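Local structure of thiosulfate sulfurtransferase (Pseudomonas aeruginosa, 1YT8) at residues E107-V112 / F512-Q517; P40-N45 / D521-F526; E431-T436 / K456-L461; T393-F398 / P410-V415. The protein probably transfers sulfur from thiosulfate to cyanide, as expected of a protein built from four rhodanese-like domains. All blocks are in the same frame, centred on the assembly; numbering follows the deposited sequence.

The four contacts form two pairs, each with centres about 10 Å apart, and the pairs lie about 38 to 44 Å from each other, centre to centre. Interactions 1 and 2 dock the end of the chain, helix 514-521 and the loop after it, against the loop between helices 97-103 and 114-127 and against segment 40-45 of the first rhodanese-like domain; F109 of the one packs on L41 of the other. Interactions 4 and 3, in that order along the chain, lie in the parallel sheet of the last rhodanese-like domain, where strands 393-397 and 432-436 are neighbours. Both are nested within the long loops closed by interactions 1 and 2. The chain thus builds its last domain and then returns to its first.

Interaction 1 (E107-V112 / F512-Q517); sequences ELFRDV and FGLVEQ
The F109 ring and the Q517 side chain form the centre of a mixed apolar and polar contact, in which the loop between helices 97-103 and 114-127 receives the first turn of helix 514-521. Q517 lays its terminal amide over one face of the ring, with the two planes only 24° apart. Glutamine suits this place because its methylene groups can pack on an aromatic ring while its flat end lies across it. The fit is close: F109 CE1 comes within 3.3 Å of Q517 CB. At the edge of the same ring, near its plane, L514 CD2 stands 4.0 Å from F109 CD1, so the leucine one turn earlier extends the apolar patch past the glutamine. E107 also reaches Q517. Its CG lies anti to the backbone N (chi1 -173°) and the chain bends at the next bond, so that the E107 side chain crosses that of Q517 at about a right angle, with E107 OE2 3.6 Å from Q517 CG. The same oxygen makes a salt bridge with R520, so the acid is tied to the helix one turn beyond Q517. Further packing sets the contact among its neighbours: F109 also touches V114 of helix 114-127, L514 reaches A118 of that helix, Q517 leans on W510 of helix 501-512, and L108 points back to L98 and W101 of helix 97-103.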
loop_
_atom_site.group_PDB
_atom_site.type_symbol
_atom_site.label_atom_id
_atom_site.label_comp_id
_atom_site.label_asym_id
_atom_site.label_seq_id
_atom_site.Cartn_x
_atom_site.Cartn_y
_atom_site.Cartn_z
ATOM N N GLU A 107 4.993 -21.923 -3.664
ATOM C CA GLU A 107 3.604 -21.617 -3.348
ATOM C C GLU A 107 3.220 -20.293 -4.008
ATOM O O GLU A 107 4.030 -19.371 -4.069
ATOM C CB GLU A 107 3.433 -21.519 -1.827
ATOM C CG GLU A 107 1.990 -21.368 -1.330
ATOM C CD GLU A 107 1.130 -22.613 -1.551
ATOM O OE1 GLU A 107 1.683 -23.709 -1.781
ATOM O OE2 GLU A 107 -0.110 -22.496 -1.478
ATOM N N LEU A 108 1.992 -20.205 -4.514
ATOM C CA LEU A 108 1.521 -18.979 -5.154
ATOM C C LEU A 108 0.274 -18.448 -4.458
ATOM O O LEU A 108 -0.553 -19.219 -3.976
ATOM C CB LEU A 108 1.243 -19.225 -6.641
ATOM C CG LEU A 108 2.511 -19.393 -7.491
ATOM C CD1 LEU A 108 2.138 -19.711 -8.936
ATOM C CD2 LEU A 108 3.336 -18.109 -7.424
ATOM N N PHE A 109 0.143 -17.126 -4.417
ATOM C CA PHE A 109 -0.982 -16.479 -3.751
ATOM C C PHE A 109 -1.688 -15.478 -4.650
ATOM O O PHE A 109 -1.078 -14.898 -5.547
ATOM C CB PHE A 109 -0.483 -15.722 -2.516
ATOM C CG PHE A 109 0.126 -16.597 -1.456
ATOM C CD1 PHE A 109 -0.604 -16.947 -0.327
ATOM C CD2 PHE A 109 1.441 -17.040 -1.571
ATOM C CE1 PHE A 109 -0.036 -17.726 0.682
ATOM C CE2 PHE A 109 2.024 -17.823 -0.568
ATOM C CZ PHE A 109 1.284 -18.166 0.562
ATOM N N ARG A 110 -2.976 -15.270 -4.409
ATOM C CA ARG A 110 -3.707 -14.275 -5.181
ATOM C C ARG A 110 -3.966 -13.101 -4.245
ATOM O O ARG A 110 -3.587 -13.146 -3.069
ATOM C CB ARG A 110 -5.032 -14.827 -5.719
ATOM C CG ARG A 110 -5.969 -15.366 -4.664
ATOM C CD ARG A 110 -7.376 -15.562 -5.225
ATOM N NE ARG A 110 -8.035 -14.287 -5.498
ATOM C CZ ARG A 110 -8.119 -13.716 -6.697
ATOM N NH1 ARG A 110 -7.590 -14.303 -7.764
ATOM N NH2 ARG A 110 -8.732 -12.546 -6.827
ATOM N N ASP A 111 -4.601 -12.061 -4.780
ATOM C CA ASP A 111 -4.930 -10.835 -4.053
ATOM C C ASP A 111 -3.697 -9.976 -3.775
ATOM O O ASP A 111 -2.630 -10.211 -4.348
ATOM C CB ASP A 111 -5.664 -11.156 -2.742
ATOM C CG ASP A 111 -6.733 -10.128 -2.413
ATOM O OD1 ASP A 111 -6.397 -9.038 -1.906
ATOM O OD2 ASP A 111 -7.920 -10.402 -2.684
ATOM N N VAL A 112 -3.848 -8.974 -2.908
ATOM C CA VAL A 112 -2.744 -8.069 -2.576
ATOM C C VAL A 112 -2.457 -8.007 -1.071
ATOM O O VAL A 112 -3.305 -8.378 -0.259
ATOM C CB VAL A 112 -3.038 -6.634 -3.084
ATOM C CG1 VAL A 112 -3.226 -6.643 -4.593
ATOM C CG2 VAL A 112 -4.292 -6.081 -2.399
ATOM N N PHE A 512 -9.721 -17.626 4.530
ATOM C CA PHE A 512 -9.893 -18.836 5.335
ATOM C C PHE A 512 -8.811 -19.879 5.038
ATOM O O PHE A 512 -8.502 -20.725 5.881
ATOM C CB PHE A 512 -11.270 -19.449 5.057
ATOM C CG PHE A 512 -11.592 -20.657 5.907
ATOM C CD1 PHE A 512 -12.000 -20.507 7.230
ATOM C CD2 PHE A 512 -11.487 -21.944 5.381
ATOM C CE1 PHE A 512 -12.302 -21.625 8.020
ATOM C CE2 PHE A 512 -11.786 -23.067 6.160
ATOM C CZ PHE A 512 -12.194 -22.905 7.483
ATOM N N GLY A 513 -8.236 -19.824 3.840
ATOM C CA GLY A 513 -7.215 -20.796 3.486
ATOM C C GLY A 513 -5.776 -20.318 3.565
ATOM O O GLY A 513 -4.859 -21.069 3.225
ATOM N N LEU A 514 -5.562 -19.091 4.029
ATOM C CA LEU A 514 -4.213 -18.529 4.105
ATOM C C LEU A 514 -3.226 -19.190 5.063
ATOM O O LEU A 514 -2.059 -19.359 4.723
ATOM C CB LEU A 514 -4.280 -17.031 4.413
ATOM C CG LEU A 514 -4.736 -16.156 3.245
ATOM C CD1 LEU A 514 -4.832 -14.714 3.702
ATOM C CD2 LEU A 514 -3.751 -16.292 2.090
ATOM N N VAL A 515 -3.670 -19.554 6.260
ATOM C CA VAL A 515 -2.756 -20.185 7.204
ATOM C C VAL A 515 -2.208 -21.490 6.634
ATOM O O VAL A 515 -1.024 -21.803 6.792
ATOM C CB VAL A 515 -3.441 -20.426 8.560
ATOM C CG1 VAL A 515 -2.556 -21.288 9.457
ATOM C CG2 VAL A 515 -3.703 -19.083 9.227
ATOM N N GLU A 516 -3.063 -22.244 5.954
ATOM C CA GLU A 516 -2.632 -23.494 5.349
ATOM C C GLU A 516 -1.569 -23.195 4.289
ATOM O O GLU A 516 -0.567 -23.900 4.193
ATOM C CB GLU A 516 -3.818 -24.219 4.711
ATOM C CG GLU A 516 -3.465 -25.577 4.129
ATOM C CD GLU A 516 -4.667 -26.290 3.537
ATOM O OE1 GLU A 516 -5.678 -26.449 4.253
ATOM O OE2 GLU A 516 -4.600 -26.698 2.358
ATOM N N GLN A 517 -1.786 -22.145 3.500
ATOM C CA GLN A 517 -0.823 -21.775 2.463
ATOM C C GLN A 517 0.518 -21.359 3.062
ATOM O O GLN A 517 1.574 -21.677 2.510
ATOM C CB GLN A 517 -1.353 -20.630 1.594
ATOM C CG GLN A 517 -2.507 -20.991 0.681
ATOM C CD GLN A 517 -2.619 -20.019 -0.473
ATOM O OE1 GLN A 517 -1.871 -20.109 -1.454
ATOM N NE2 GLN A 517 -3.531 -19.066 -0.354
#

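Interaction 2 (P40-N45 / D521-F526); sequences PLFAAN and DGTHGF
F42 meets the loop after helix 514-521 with the rim of its ring: T523 OG1 and H524 CB both lie at the edge, in the ring plane, and F42 CZ comes to 3.7 Å from H524 CA. One face of this ring is taken by L41 CG from its own segment. With chi1 at 180°, L41 stretches away from its own amide nitrogen, which carries CD2 to within 3.6 Å of D521 OD2, an apolar branch against a carboxylate whose polar demands are met otherwise. That oxygen accepts from T523 N at 3.0 Å, from above the carboxylate plane, and from T523 OG1 on its syn side. The backbone bond makes an Asx turn where helix 514-521 ends, and G522 inside it takes the positive phi that suits glycine. Across the contact P40 to A43 form a type I beta turn, and a water accepts from L41 N (2.7 Å) while donating to D521 OD1 (2.8 Å). H524 is held by its own loop: ND1 accepts from F526 N in the imidazole plane, and CB sits over the centre of the F526 ring. F526 brings CE1 to 4.2 Å from F42 CZ, and meets F119 of helix 114-127 edge-to-face.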
loop_
_atom_site.group_PDB
_atom_site.type_symbol
_atom_site.label_atom_id
_atom_site.label_comp_id
_atom_site.label_asym_id
_atom_site.label_seq_id
_atom_site.Cartn_x
_atom_site.Cartn_y
_atom_site.Cartn_z
ATOM N N PRO A 40 4.329 -14.951 -5.791
ATOM C CA PRO A 40 4.970 -15.527 -4.605
ATOM C C PRO A 40 4.613 -14.681 -3.386
ATOM O O PRO A 40 4.365 -13.482 -3.508
ATOM C CB PRO A 40 6.456 -15.457 -4.949
ATOM C CG PRO A 40 6.456 -15.621 -6.442
ATOM C CD PRO A 40 5.319 -14.712 -6.855
ATOM N N LEU A 41 4.599 -15.305 -2.217
ATOM C CA LEU A 41 4.250 -14.616 -0.975
ATOM C C LEU A 41 4.922 -13.264 -0.744
ATOM O O LEU A 41 4.252 -12.280 -0.412
ATOM C CB LEU A 41 4.540 -15.530 0.218
ATOM C CG LEU A 41 4.236 -14.970 1.609
ATOM C CD1 LEU A 41 2.784 -14.492 1.668
ATOM C CD2 LEU A 41 4.482 -16.061 2.651
ATOM N N PHE A 42 6.238 -13.208 -0.921
ATOM C CA PHE A 42 6.970 -11.972 -0.682
ATOM C C PHE A 42 7.316 -11.144 -1.908
ATOM O O PHE A 42 8.151 -10.232 -1.845
ATOM C CB PHE A 42 8.216 -12.276 0.157
ATOM C CG PHE A 42 7.886 -12.697 1.561
ATOM C CD1 PHE A 42 7.323 -11.783 2.450
ATOM C CD2 PHE A 42 8.039 -14.021 1.966
ATOM C CE1 PHE A 42 6.906 -12.182 3.724
ATOM C CE2 PHE A 42 7.627 -14.431 3.235
ATOM C CZ PHE A 42 7.058 -13.510 4.116
ATOM N N ALA A 43 6.656 -11.446 -3.019
ATOM C CA ALA A 43 6.873 -10.686 -4.238
ATOM C C ALA A 43 6.136 -9.358 -4.076
ATOM O O ALA A 43 4.963 -9.328 -3.694
ATOM C CB ALA A 43 6.328 -11.449 -5.446
ATOM N N ALA A 44 6.836 -8.265 -4.346
ATOM C CA ALA A 44 6.251 -6.939 -4.257
ATOM C C ALA A 44 5.880 -6.532 -5.672
ATOM O O ALA A 44 6.618 -6.820 -6.614
ATOM C CB ALA A 44 7.260 -5.953 -3.673
ATOM N N ASN A 45 4.739 -5.871 -5.833
ATOM C CA ASN A 45 4.320 -5.456 -7.161
ATOM C C ASN A 45 4.775 -4.039 -7.488
ATOM O O ASN A 45 4.385 -3.083 -6.825
ATOM C CB ASN A 45 2.795 -5.561 -7.290
ATOM C CG ASN A 45 2.293 -5.208 -8.683
ATOM O OD1 ASN A 45 2.903 -5.570 -9.692
ATOM N ND2 ASN A 45 1.162 -4.521 -8.744
ATOM N N ASP A 521 4.279 -22.679 2.164
ATOM C CA ASP A 521 5.371 -21.803 1.742
ATOM C C ASP A 521 6.586 -22.002 2.648
ATOM O O ASP A 521 7.694 -22.230 2.166
ATOM C CB ASP A 521 4.946 -20.338 1.793
ATOM C CG ASP A 521 6.075 -19.403 1.425
ATOM O OD1 ASP A 521 6.369 -19.262 0.217
ATOM O OD2 ASP A 521 6.688 -18.826 2.348
ATOM N N GLY A 522 6.366 -21.886 3.957
ATOM C CA GLY A 522 7.422 -22.086 4.943
ATOM C C GLY A 522 8.614 -21.142 5.002
ATOM O O GLY A 522 9.648 -21.498 5.573
ATOM N N THR A 523 8.492 -19.944 4.441
ATOM C CA THR A 523 9.605 -18.994 4.457
ATOM C C THR A 523 9.286 -17.677 5.176
ATOM O O THR A 523 10.131 -16.788 5.255
ATOM C CB THR A 523 10.048 -18.642 3.019
ATOM O OG1 THR A 523 9.028 -17.856 2.391
ATOM C CG2 THR A 523 10.265 -19.914 2.198
ATOM N N HIS A 524 8.078 -17.559 5.711
ATOM C CA HIS A 524 7.653 -16.326 6.375
ATOM C C HIS A 524 8.331 -15.989 7.703
ATOM O O HIS A 524 8.671 -14.833 7.952
ATOM C CB HIS A 524 6.127 -16.348 6.552
ATOM C CG HIS A 524 5.619 -17.560 7.270
ATOM N ND1 HIS A 524 5.652 -17.679 8.641
ATOM C CD2 HIS A 524 5.082 -18.713 6.804
ATOM C CE1 HIS A 524 5.156 -18.854 8.992
ATOM N NE2 HIS A 524 4.802 -19.501 7.895
ATOM N N GLY A 525 8.527 -16.984 8.560
ATOM C CA GLY A 525 9.161 -16.720 9.841
ATOM C C GLY A 525 8.286 -15.938 10.812
ATOM O O GLY A 525 8.788 -15.332 11.759
ATOM N N PHE A 526 6.976 -15.941 10.583
ATOM C CA PHE A 526 6.054 -15.226 11.465
ATOM C C PHE A 526 5.933 -15.932 12.808
ATOM O O PHE A 526 6.101 -17.144 12.894
ATOM C CB PHE A 526 4.627 -15.185 10.896
ATOM C CG PHE A 526 4.489 -14.482 9.576
ATOM C CD1 PHE A 526 5.452 -13.586 9.124
ATOM C CD2 PHE A 526 3.343 -14.681 8.806
ATOM C CE1 PHE A 526 5.274 -12.892 7.921
ATOM C CE2 PHE A 526 3.155 -13.991 7.602
ATOM C CZ PHE A 526 4.125 -13.094 7.163
HETATM O O HOH W 1 5.475 -17.907 -2.083
#

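Interaction 3 (E431-T436 / K456-L461); sequences ERYVLT and KPVFLL
Four backbone hydrogen bonds join strand 432-436 to strand 458-461 in parallel register, starting with Y433 N to P457 O at 2.9 Å. F459 N then donates to Y433 O, L435 N to F459 O, and L461 N to L435 O in a nearly straight bond (176° at the hydrogen). Proline fits at P457 because the pairing there uses its carbonyl alone. Weaker CA-H...O contacts fill the gaps, such as V434 CA to F459 O at 3.3 Å. Apolar packing runs on both faces of the sheet. On the face of Y433, V458 and L435, the valine CG1 lies 3.9 Å from L435 CG, and V458 also meets V450 of helix 441-454. On the other face V434 turns CG1 to L461 CB, while V434 touches W387 and L384 of helix 381-387; beta-branched and leucine side chains suit such a covered sheet. The Y433 ring receives K456 CB at its edge, in plane, 3.8 Å from CE2, the aliphatic start of a lysine beside an aromatic rim. Among polar ends, T436 OG1 hydrogen-bonds T465 and lies 3.5 Å from L461 CD2, the two side chains pointing the same way. The pair closes the beta-alpha-beta crossover through helix 441-454 in the rhodanese fold, where, as in relatives, the loop leaving strand 432-436 probably occupies the place of the active-site loop.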
loop_
_atom_site.group_PDB
_atom_site.type_symbol
_atom_site.label_atom_id
_atom_site.label_comp_id
_atom_site.label_asym_id
_atom_site.label_seq_id
_atom_site.Cartn_x
_atom_site.Cartn_y
_atom_site.Cartn_z
ATOM N N GLU A 431 0.415 12.733 -36.723
ATOM C CA GLU A 431 1.443 13.637 -37.211
ATOM C C GLU A 431 2.309 14.054 -36.029
ATOM O O GLU A 431 3.471 14.429 -36.190
ATOM C CB GLU A 431 0.802 14.860 -37.877
ATOM C CG GLU A 431 -0.108 14.482 -39.044
ATOM C CD GLU A 431 -0.456 15.653 -39.946
ATOM O OE1 GLU A 431 -1.038 16.644 -39.457
ATOM O OE2 GLU A 431 -0.147 15.575 -41.155
ATOM N N ARG A 432 1.738 13.954 -34.830
ATOM C CA ARG A 432 2.444 14.325 -33.612
ATOM C C ARG A 432 1.709 13.794 -32.385
ATOM O O ARG A 432 0.481 13.681 -32.382
ATOM C CB ARG A 432 2.559 15.848 -33.528
ATOM C CG ARG A 432 1.223 16.560 -33.688
ATOM C CD ARG A 432 1.396 18.026 -34.059
ATOM N NE ARG A 432 0.108 18.688 -34.249
ATOM C CZ ARG A 432 -0.039 19.934 -34.693
ATOM N NH1 ARG A 432 1.026 20.663 -34.998
ATOM N NH2 ARG A 432 -1.252 20.456 -34.831
ATOM N N TYR A 433 2.471 13.473 -31.345
ATOM C CA TYR A 433 1.907 12.955 -30.104
ATOM C C TYR A 433 2.150 13.921 -28.957
ATOM O O TYR A 433 3.194 14.568 -28.888
ATOM C CB TYR A 433 2.557 11.621 -29.734
ATOM C CG TYR A 433 2.238 10.472 -30.655
ATOM C CD1 TYR A 433 1.156 9.627 -30.403
ATOM C CD2 TYR A 433 3.034 10.211 -31.767
ATOM C CE1 TYR A 433 0.881 8.547 -31.239
ATOM C CE2 TYR A 433 2.766 9.139 -32.608
ATOM C CZ TYR A 433 1.691 8.310 -32.340
ATOM O OH TYR A 433 1.434 7.257 -33.181
ATOM N N VAL A 434 1.177 14.008 -28.058
ATOM C CA VAL A 434 1.287 14.848 -26.879
ATOM C C VAL A 434 0.949 13.923 -25.713
ATOM O O VAL A 434 -0.127 13.324 -25.683
ATOM C CB VAL A 434 0.297 16.026 -26.911
ATOM C CG1 VAL A 434 0.403 16.816 -25.608
ATOM C CG2 VAL A 434 0.609 16.936 -28.099
ATOM N N LEU A 435 1.875 13.790 -24.770
ATOM C CA LEU A 435 1.664 12.903 -23.629
ATOM C C LEU A 435 1.257 13.668 -22.374
ATOM O O LEU A 435 1.745 14.768 -22.117
ATOM C CB LEU A 435 2.941 12.103 -23.351
ATOM C CG LEU A 435 3.701 11.572 -24.577
ATOM C CD1 LEU A 435 4.853 10.703 -24.093
ATOM C CD2 LEU A 435 2.780 10.775 -25.494
ATOM N N THR A 436 0.361 13.078 -21.590
ATOM C CA THR A 436 -0.092 13.718 -20.366
ATOM C C THR A 436 -0.392 12.693 -19.276
ATOM O O THR A 436 -0.369 11.487 -19.503
ATOM C CB THR A 436 -1.374 14.559 -20.614
ATOM O OG1 THR A 436 -1.664 15.358 -19.458
ATOM C CG2 THR A 436 -2.568 13.648 -20.888
ATOM N N LYS A 456 7.769 9.575 -34.677
ATOM C CA LYS A 456 7.047 10.827 -34.892
ATOM C C LYS A 456 7.398 11.863 -33.824
ATOM O O LYS A 456 8.001 11.535 -32.801
ATOM C CB LYS A 456 5.533 10.571 -34.854
ATOM C CG LYS A 456 4.997 9.663 -35.954
ATOM C CD LYS A 456 5.086 10.343 -37.320
ATOM C CE LYS A 456 4.385 9.533 -38.395
ATOM N NZ LYS A 456 4.968 8.168 -38.520
ATOM N N PRO A 457 7.026 13.135 -34.054
ATOM C CA PRO A 457 7.309 14.199 -33.085
ATOM C C PRO A 457 6.507 13.916 -31.813
ATOM O O PRO A 457 5.308 13.635 -31.883
ATOM C CB PRO A 457 6.815 15.460 -33.798
ATOM C CG PRO A 457 6.966 15.122 -35.249
ATOM C CD PRO A 457 6.471 13.698 -35.298
ATOM N N VAL A 458 7.165 13.975 -30.660
ATOM C CA VAL A 458 6.483 13.720 -29.392
ATOM C C VAL A 458 6.705 14.879 -28.432
ATOM O O VAL A 458 7.829 15.366 -28.278
ATOM C CB VAL A 458 6.984 12.406 -28.730
ATOM C CG1 VAL A 458 6.227 12.153 -27.428
ATOM C CG2 VAL A 458 6.789 11.235 -29.681
ATOM N N PHE A 459 5.623 15.317 -27.792
ATOM C CA PHE A 459 5.665 16.426 -26.844
ATOM C C PHE A 459 5.041 16.060 -25.504
ATOM O O PHE A 459 4.226 15.139 -25.415
ATOM C CB PHE A 459 4.915 17.628 -27.416
ATOM C CG PHE A 459 5.587 18.245 -28.602
ATOM C CD1 PHE A 459 6.385 19.376 -28.455
ATOM C CD2 PHE A 459 5.446 17.680 -29.866
ATOM C CE1 PHE A 459 7.034 19.934 -29.559
ATOM C CE2 PHE A 459 6.093 18.230 -30.971
ATOM C CZ PHE A 459 6.886 19.358 -30.816
ATOM N N LEU A 460 5.428 16.803 -24.472
ATOM C CA LEU A 460 4.912 16.603 -23.125
ATOM C C LEU A 460 4.052 17.805 -22.755
ATOM O O LEU A 460 4.488 18.949 -22.890
ATOM C CB LEU A 460 6.063 16.488 -22.122
ATOM C CG LEU A 460 5.671 16.297 -20.655
ATOM C CD1 LEU A 460 5.007 14.935 -20.485
ATOM C CD2 LEU A 460 6.918 16.395 -19.766
ATOM N N LEU A 461 2.830 17.548 -22.303
ATOM C CA LEU A 461 1.944 18.632 -21.902
ATOM C C LEU A 461 2.499 19.246 -20.620
ATOM O O LEU A 461 2.611 18.568 -19.594
ATOM C CB LEU A 461 0.528 18.103 -21.660
ATOM C CG LEU A 461 -0.518 19.146 -21.255
ATOM C CD1 LEU A 461 -0.598 20.230 -22.320
ATOM C CD2 LEU A 461 -1.874 18.476 -21.082
#

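Interaction 4 (T393-F398 / P410-V415); sequences TRVLDF and PGAAWV
The F398 ring has V415 CG2 over one face, 3.8 Å from its centroid and 15° off the normal, a CH-pi contact well suited to a valine methyl. V415 CG1 turns elsewhere, to 4.1 Å from L396 CD2. The indole of W414 meets D397 O obliquely, with CD1 3.5 Å away; its NE1 donates to T399 O, which fixes the ring's rotation, and Y404 meets the ring at about 45°. At the edge of the R394 guanidinium lies G411 O, too distant for a direct bond but joined to it by a water that accepts from R394 NH1 and V395 N and donates to G411 O. These side chains flank a parallel strand pair, 393-397 with 413-414, which helix 401-406 links into a beta-alpha-beta unit at the margin of the rhodanese sheet. A413 N donates to V395 O and D397 N to A413 O, both at 2.8 Å; V415 N to D397 O is longer at 3.2 Å. The alanine methyls pack beside larger neighbours: A412 CB lies 3.7 Å from V395 CG1, a short side chain beside a branched one, and A413 shares the other face with L396, where both reach L427 of helix 420-427. G411 has a positive phi at which a beta carbon would collide with the carbonyl of P410. D397, its CG swung away from the backbone N (chi1 -161°), turns its carboxylate to the strand end, where OD1 accepts from T399 N.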
loop_
_atom_site.group_PDB
_atom_site.type_symbol
_atom_site.label_atom_id
_atom_site.label_comp_id
_atom_site.label_asym_id
_atom_site.label_seq_id
_atom_site.Cartn_x
_atom_site.Cartn_y
_atom_site.Cartn_z
ATOM N N THR A 393 -3.283 15.229 -34.296
ATOM C CA THR A 393 -2.642 15.220 -32.989
ATOM C C THR A 393 -3.220 14.127 -32.104
ATOM O O THR A 393 -4.425 14.103 -31.845
ATOM C CB THR A 393 -2.811 16.573 -32.266
ATOM O OG1 THR A 393 -2.181 17.609 -33.030
ATOM C CG2 THR A 393 -2.181 16.522 -30.883
ATOM N N ARG A 394 -2.359 13.222 -31.646
ATOM C CA ARG A 394 -2.794 12.136 -30.773
ATOM C C ARG A 394 -2.369 12.413 -29.335
ATOM O O ARG A 394 -1.185 12.616 -29.046
ATOM C CB ARG A 394 -2.210 10.796 -31.232
ATOM C CG ARG A 394 -2.549 9.624 -30.305
ATOM C CD ARG A 394 -4.059 9.394 -30.221
ATOM N NE ARG A 394 -4.583 8.758 -31.425
ATOM C CZ ARG A 394 -5.877 8.623 -31.704
ATOM N NH1 ARG A 394 -6.798 9.083 -30.867
ATOM N NH2 ARG A 394 -6.250 8.013 -32.818
ATOM N N VAL A 395 -3.344 12.442 -28.438
ATOM C CA VAL A 395 -3.066 12.684 -27.031
ATOM C C VAL A 395 -3.150 11.361 -26.283
ATOM O O VAL A 395 -4.157 10.661 -26.359
ATOM C CB VAL A 395 -4.081 13.669 -26.420
ATOM C CG1 VAL A 395 -3.823 13.826 -24.924
ATOM C CG2 VAL A 395 -3.973 15.021 -27.119
ATOM N N LEU A 396 -2.077 11.022 -25.574
ATOM C CA LEU A 396 -2.012 9.791 -24.795
ATOM C C LEU A 396 -2.029 10.146 -23.312
ATOM O O LEU A 396 -1.218 10.953 -22.856
ATOM C CB LEU A 396 -0.725 9.027 -25.126
ATOM C CG LEU A 396 -0.504 8.672 -26.595
ATOM C CD1 LEU A 396 0.763 7.828 -26.726
ATOM C CD2 LEU A 396 -1.717 7.913 -27.134
ATOM N N ASP A 397 -2.950 9.537 -22.567
ATOM C CA ASP A 397 -3.098 9.790 -21.134
ATOM C C ASP A 397 -2.551 8.603 -20.333
ATOM O O ASP A 397 -3.060 7.490 -20.441
ATOM C CB ASP A 397 -4.580 9.993 -20.801
ATOM C CG ASP A 397 -4.795 10.704 -19.478
ATOM O OD1 ASP A 397 -3.881 10.679 -18.623
ATOM O OD2 ASP A 397 -5.889 11.282 -19.290
ATOM N N PHE A 398 -1.529 8.856 -19.521
ATOM C CA PHE A 398 -0.891 7.816 -18.715
ATOM C C PHE A 398 -1.391 7.707 -17.274
ATOM O O PHE A 398 -0.925 6.846 -16.519
ATOM C CB PHE A 398 0.625 8.041 -18.707
ATOM C CG PHE A 398 1.280 7.777 -20.033
ATOM C CD1 PHE A 398 1.847 6.537 -20.309
ATOM C CD2 PHE A 398 1.290 8.754 -21.022
ATOM C CE1 PHE A 398 2.417 6.273 -21.553
ATOM C CE2 PHE A 398 1.856 8.497 -22.273
ATOM C CZ PHE A 398 2.419 7.256 -22.537
ATOM N N PRO A 410 -10.426 16.193 -23.727
ATOM C CA PRO A 410 -11.280 15.672 -24.801
ATOM C C PRO A 410 -10.483 15.014 -25.925
ATOM O O PRO A 410 -9.547 15.612 -26.462
ATOM C CB PRO A 410 -12.030 16.914 -25.275
ATOM C CG PRO A 410 -12.146 17.723 -24.026
ATOM C CD PRO A 410 -10.754 17.599 -23.440
ATOM N N GLY A 411 -10.857 13.783 -26.269
ATOM C CA GLY A 411 -10.174 13.066 -27.331
ATOM C C GLY A 411 -8.966 12.246 -26.895
ATOM O O GLY A 411 -8.463 11.433 -27.668
ATOM N N ALA A 412 -8.496 12.456 -25.670
ATOM C CA ALA A 412 -7.338 11.721 -25.167
ATOM C C ALA A 412 -7.591 10.216 -25.137
ATOM O O ALA A 412 -8.713 9.765 -24.895
ATOM C CB ALA A 412 -6.973 12.214 -23.771
ATOM N N ALA A 413 -6.542 9.441 -25.397
ATOM C CA ALA A 413 -6.641 7.987 -25.379
ATOM C C ALA A 413 -5.913 7.470 -24.140
ATOM O O ALA A 413 -4.773 7.851 -23.880
ATOM C CB ALA A 413 -6.007 7.394 -26.641
ATOM N N TRP A 414 -6.573 6.619 -23.361
ATOM C CA TRP A 414 -5.924 6.073 -22.177
ATOM C C TRP A 414 -5.018 4.922 -22.605
ATOM O O TRP A 414 -5.394 4.096 -23.441
ATOM C CB TRP A 414 -6.948 5.559 -21.157
ATOM C CG TRP A 414 -6.277 5.002 -19.937
ATOM C CD1 TRP A 414 -5.679 5.711 -18.934
ATOM C CD2 TRP A 414 -6.042 3.618 -19.647
ATOM N NE1 TRP A 414 -5.079 4.854 -18.039
ATOM C CE2 TRP A 414 -5.286 3.565 -18.452
ATOM C CE3 TRP A 414 -6.393 2.418 -20.282
ATOM C CZ2 TRP A 414 -4.873 2.354 -17.876
ATOM C CZ3 TRP A 414 -5.982 1.211 -19.709
ATOM C CH2 TRP A 414 -5.228 1.192 -18.516
ATOM N N VAL A 415 -3.825 4.866 -22.024
ATOM C CA VAL A 415 -2.872 3.819 -22.359
ATOM C C VAL A 415 -2.098 3.323 -21.146
ATOM O O VAL A 415 -2.033 3.989 -20.111
ATOM C CB VAL A 415 -1.819 4.313 -23.385
ATOM C CG1 VAL A 415 -2.496 4.762 -24.671
ATOM C CG2 VAL A 415 -1.021 5.458 -22.788
HETATM O O HOH W 2 -6.121 11.692 -29.215
HETATM O O HOH W 3 -1.792 4.318 -17.556
#